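Long-range contact in periplasmic binding protein/LacI transcriptional regulator (Alkaliphilus metalliredigens, PDB 3CTP), which probably acts as a DNA-binding transcriptional repressor of the LacI family whose sugar-binding core here holds D-xylulofuranose: residues Q259-I271 / Y276-A288. Sequence-based numbering, arbitrary orientation.
Sequences QEVQIIGFDNSFI and YPSLTTINQPIEA. With NA (sodium ion), chain D; XLF (beta-D-xylulofuranose), chain C.
The sugar pocket of a LacI-type, two-lobed periplasmic-binding fold is built in part here: Asp267 and Gln284 run alongside each other, their polar ends turned to the same xylulofuranose. Gln284 NE2 donates to Asp267 OD1 at 2.8 Å; OD1 lies in the amide plane of Gln284, whereas NE2 approaches from 35° out of the Asp267 carboxylate plane. The same NE2 also donates to O3 of the sugar (3.0 Å), while the sugar hydroxyls O2 and O1 donate to Asp267 OD1 and OD2, each at 2.6 Å. Ser154 binds Gln284 OE1, which helps fix the amide's rotation; an alanine in place of Gln284 would probably leave O3 and Asp267 OD1 without their amide donor and Ser154 without its partner. Backbone pairing aligns these groups: Asp267 N reaches Ile282 O at 2.7 Å, and Gln284 N hydrogen-bonds to Asp267 O at 3.0 Å from above the carbonyl plane. In topology the contact joins strand 262-264, at the edge of one lobe's parallel sheet, to strand 281-283, at the edge of the other's, consistent with a crossover between lobes. The CB bond of Phe266 leads away from 276-288, but chi1 of -154° brings the ring back over Ile282, a CH-pi contact with CB 3.8 Å from the centroid, while Gln284 CG meets the ring edge. Next along the chain, Asn268 ND2 donates almost straight to Asn283 OD1 (2.9 Å, 166°), and Arg320 holds Asn268 OD1.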
# COMPACT_ATOMS: atom_id res chain seq x y z
N GLN A 259 -21.06 -12.67 14.04
CA GLN A 259 -21.89 -13.53 14.90
C GLN A 259 -21.28 -13.79 16.27
O GLN A 259 -21.98 -13.84 17.28
CB GLN A 259 -22.15 -14.87 14.21
CG GLN A 259 -23.03 -14.77 12.98
CD GLN A 259 -22.23 -14.65 11.70
OE1 GLN A 259 -21.14 -14.08 11.68
NE2 GLN A 259 -22.77 -15.20 10.61
N GLU A 260 -19.96 -13.98 16.31
CA GLU A 260 -19.30 -14.31 17.55
C GLU A 260 -18.57 -13.12 18.16
O GLU A 260 -18.40 -13.03 19.37
CB GLU A 260 -18.31 -15.44 17.31
CG GLU A 260 -19.02 -16.75 17.00
CD GLU A 260 -18.09 -17.92 16.98
OE1 GLU A 260 -17.31 -18.05 16.02
OE2 GLU A 260 -18.16 -18.74 17.92
N VAL A 261 -18.10 -12.22 17.30
CA VAL A 261 -17.45 -11.03 17.82
C VAL A 261 -17.60 -9.95 16.77
O VAL A 261 -17.54 -10.25 15.56
CB VAL A 261 -15.98 -11.30 18.14
CG1 VAL A 261 -15.27 -11.70 16.90
CG2 VAL A 261 -15.33 -10.03 18.76
N GLN A 262 -17.84 -8.72 17.22
CA GLN A 262 -18.00 -7.58 16.31
C GLN A 262 -16.71 -6.79 16.28
O GLN A 262 -16.01 -6.76 17.29
CB GLN A 262 -19.13 -6.68 16.76
CG GLN A 262 -20.50 -7.43 16.84
CD GLN A 262 -21.63 -6.48 17.13
OE1 GLN A 262 -21.83 -5.50 16.41
NE2 GLN A 262 -22.35 -6.72 18.24
N ILE A 263 -16.40 -6.16 15.14
CA ILE A 263 -15.11 -5.45 14.96
C ILE A 263 -15.40 -4.08 14.38
O ILE A 263 -16.19 -3.94 13.44
CB ILE A 263 -14.20 -6.19 13.94
CG1 ILE A 263 -14.15 -7.70 14.21
CG2 ILE A 263 -12.81 -5.54 13.90
CD1 ILE A 263 -13.42 -8.08 15.45
N ILE A 264 -14.74 -3.05 14.94
CA ILE A 264 -14.73 -1.74 14.29
C ILE A 264 -13.27 -1.29 14.19
O ILE A 264 -12.50 -1.47 15.13
CB ILE A 264 -15.59 -0.73 15.06
CG1 ILE A 264 -15.54 0.67 14.40
CG2 ILE A 264 -15.19 -0.66 16.52
CD1 ILE A 264 -16.64 1.58 14.90
N GLY A 265 -12.89 -0.73 13.03
CA GLY A 265 -11.53 -0.19 12.83
C GLY A 265 -11.51 1.33 12.84
O GLY A 265 -12.36 1.98 13.47
N PHE A 266 -10.53 1.91 12.13
CA PHE A 266 -10.47 3.35 11.98
C PHE A 266 -9.70 3.66 10.72
O PHE A 266 -8.66 3.06 10.48
CB PHE A 266 -9.71 3.97 13.17
CG PHE A 266 -10.09 5.41 13.49
CD1 PHE A 266 -10.87 5.69 14.61
CD2 PHE A 266 -9.61 6.47 12.74
CE1 PHE A 266 -11.20 7.01 14.94
CE2 PHE A 266 -9.94 7.78 13.05
CZ PHE A 266 -10.75 8.05 14.17
N ASP A 267 -10.23 4.61 9.94
CA ASP A 267 -9.60 5.22 8.76
C ASP A 267 -10.58 5.33 7.58
O ASP A 267 -10.58 6.32 6.85
CB ASP A 267 -8.44 4.44 8.17
CG ASP A 267 -7.16 4.53 8.99
OD1 ASP A 267 -7.01 5.46 9.82
OD2 ASP A 267 -6.27 3.67 8.73
N ASN A 268 -11.34 4.26 7.35
CA ASN A 268 -11.98 4.05 6.04
C ASN A 268 -10.93 4.06 4.93
O ASN A 268 -11.07 4.76 3.93
CB ASN A 268 -13.06 5.09 5.74
CG ASN A 268 -13.95 4.65 4.58
OD1 ASN A 268 -13.97 3.48 4.21
ND2 ASN A 268 -14.68 5.61 3.98
N SER A 269 -9.89 3.24 5.11
CA SER A 269 -8.97 2.99 4.00
C SER A 269 -9.45 1.80 3.15
O SER A 269 -10.39 1.06 3.52
CB SER A 269 -7.55 2.74 4.52
OG SER A 269 -7.49 1.50 5.22
N PHE A 270 -8.85 1.61 1.98
CA PHE A 270 -9.47 0.67 1.06
C PHE A 270 -9.48 -0.76 1.55
O PHE A 270 -10.28 -1.57 1.09
CB PHE A 270 -8.86 0.79 -0.36
CG PHE A 270 -7.45 0.26 -0.49
CD1 PHE A 270 -7.23 -1.11 -0.57
CD2 PHE A 270 -6.37 1.13 -0.66
CE1 PHE A 270 -5.92 -1.64 -0.75
CE2 PHE A 270 -5.06 0.63 -0.84
CZ PHE A 270 -4.84 -0.77 -0.88
N ILE A 271 -8.61 -1.09 2.49
CA ILE A 271 -8.53 -2.48 2.94
C ILE A 271 -9.83 -2.94 3.59
O ILE A 271 -10.17 -4.14 3.55
CB ILE A 271 -7.31 -2.70 3.88
CG1 ILE A 271 -7.05 -4.18 4.11
CG2 ILE A 271 -7.52 -1.98 5.19
CD1 ILE A 271 -6.50 -4.88 2.86
N TYR A 276 -13.54 -9.18 3.74
CA TYR A 276 -14.88 -9.74 3.97
C TYR A 276 -14.98 -10.52 5.28
O TYR A 276 -14.09 -11.31 5.61
CB TYR A 276 -15.22 -10.68 2.80
CG TYR A 276 -16.52 -11.44 2.95
CD1 TYR A 276 -17.63 -11.09 2.21
CD2 TYR A 276 -16.62 -12.51 3.82
CE1 TYR A 276 -18.83 -11.78 2.33
CE2 TYR A 276 -17.81 -13.21 3.96
CZ TYR A 276 -18.91 -12.84 3.21
OH TYR A 276 -20.09 -13.54 3.33
N PRO A 277 -16.04 -10.27 6.06
CA PRO A 277 -17.04 -9.26 5.77
C PRO A 277 -16.41 -7.88 5.78
O PRO A 277 -15.36 -7.69 6.41
CB PRO A 277 -18.06 -9.41 6.91
CG PRO A 277 -17.33 -10.10 8.00
CD PRO A 277 -16.24 -10.91 7.37
N SER A 278 -17.03 -6.92 5.10
CA SER A 278 -16.49 -5.57 5.03
C SER A 278 -16.53 -4.90 6.40
O SER A 278 -17.42 -5.16 7.21
CB SER A 278 -17.23 -4.74 4.01
OG SER A 278 -18.63 -4.77 4.32
N LEU A 279 -15.57 -4.01 6.63
CA LEU A 279 -15.23 -3.54 7.97
C LEU A 279 -15.96 -2.26 8.37
O LEU A 279 -15.82 -1.22 7.72
CB LEU A 279 -13.71 -3.25 8.00
CG LEU A 279 -13.12 -2.72 9.30
CD1 LEU A 279 -13.26 -3.71 10.43
CD2 LEU A 279 -11.64 -2.46 9.04
N THR A 280 -16.72 -2.31 9.46
CA THR A 280 -17.24 -1.08 10.06
C THR A 280 -16.07 -0.26 10.56
O THR A 280 -15.10 -0.80 11.11
CB THR A 280 -18.15 -1.43 11.22
OG1 THR A 280 -19.29 -2.14 10.71
CG2 THR A 280 -18.60 -0.17 11.97
N THR A 281 -16.13 1.05 10.35
CA THR A 281 -14.94 1.86 10.62
C THR A 281 -15.33 3.31 10.85
O THR A 281 -16.50 3.66 10.78
CB THR A 281 -13.92 1.73 9.45
OG1 THR A 281 -12.68 2.38 9.79
CG2 THR A 281 -14.50 2.36 8.18
N ILE A 282 -14.35 4.12 11.20
CA ILE A 282 -14.54 5.55 11.35
C ILE A 282 -13.80 6.21 10.20
O ILE A 282 -12.60 6.00 9.99
CB ILE A 282 -13.92 6.08 12.66
CG1 ILE A 282 -14.47 5.31 13.88
CG2 ILE A 282 -14.18 7.59 12.80
CD1 ILE A 282 -16.00 5.47 14.09
N ASN A 283 -14.52 7.01 9.43
CA ASN A 283 -13.94 7.69 8.29
C ASN A 283 -13.01 8.83 8.65
O ASN A 283 -13.43 9.76 9.34
CB ASN A 283 -15.09 8.30 7.45
CG ASN A 283 -14.62 8.89 6.14
OD1 ASN A 283 -14.25 8.15 5.22
ND2 ASN A 283 -14.64 10.23 6.04
N GLN A 284 -11.77 8.79 8.15
CA GLN A 284 -10.96 10.02 8.06
C GLN A 284 -11.14 10.66 6.71
O GLN A 284 -11.07 9.97 5.68
CB GLN A 284 -9.46 9.70 8.22
CG GLN A 284 -9.07 9.20 9.58
CD GLN A 284 -7.59 9.39 9.83
OE1 GLN A 284 -7.13 10.52 9.94
NE2 GLN A 284 -6.83 8.29 9.95
N PRO A 285 -11.43 11.98 6.68
CA PRO A 285 -11.80 12.60 5.41
C PRO A 285 -10.57 12.97 4.61
O PRO A 285 -10.07 14.11 4.68
CB PRO A 285 -12.57 13.86 5.84
CG PRO A 285 -11.98 14.21 7.20
CD PRO A 285 -11.64 12.86 7.85
N ILE A 286 -10.05 11.99 3.87
CA ILE A 286 -8.77 12.17 3.18
C ILE A 286 -8.78 13.39 2.26
O ILE A 286 -7.80 14.14 2.20
CB ILE A 286 -8.41 10.88 2.38
CG1 ILE A 286 -8.08 9.77 3.40
CG2 ILE A 286 -7.24 11.13 1.47
CD1 ILE A 286 -7.70 8.40 2.76
N GLU A 287 -9.87 13.60 1.52
CA GLU A 287 -9.89 14.76 0.62
C GLU A 287 -9.76 16.07 1.40
O GLU A 287 -9.00 16.99 1.00
CB GLU A 287 -11.15 14.81 -0.26
CG GLU A 287 -11.20 13.69 -1.29
CD GLU A 287 -10.40 14.01 -2.53
OE1 GLU A 287 -10.20 15.21 -2.84
OE2 GLU A 287 -9.98 13.05 -3.23
N ALA A 288 -10.53 16.22 2.48
CA ALA A 288 -10.42 17.45 3.29
C ALA A 288 -9.05 17.58 3.95
O ALA A 288 -8.50 18.69 4.04
CB ALA A 288 -11.52 17.49 4.36
NA NA D . -17.68 -13.29 21.49
O4 XLF C . -1.61 7.42 13.34
C4 XLF C . -2.88 6.86 13.00
C5 XLF C . -2.77 5.35 13.14
O5 XLF C . -2.77 4.82 11.81
C3 XLF C . -3.19 7.08 11.52
O3 XLF C . -4.23 8.05 11.34
C2 XLF C . -3.64 5.70 11.10
O2 XLF C . -5.00 5.46 11.52
C1 XLF C . -3.48 5.47 9.62
O1 XLF C . -3.81 4.10 9.32
O HOH W 1 -10.77 7.69 4.11
O HOH W 2 -18.49 -15.30 22.06
O HOH W 3 -19.53 -12.59 22.56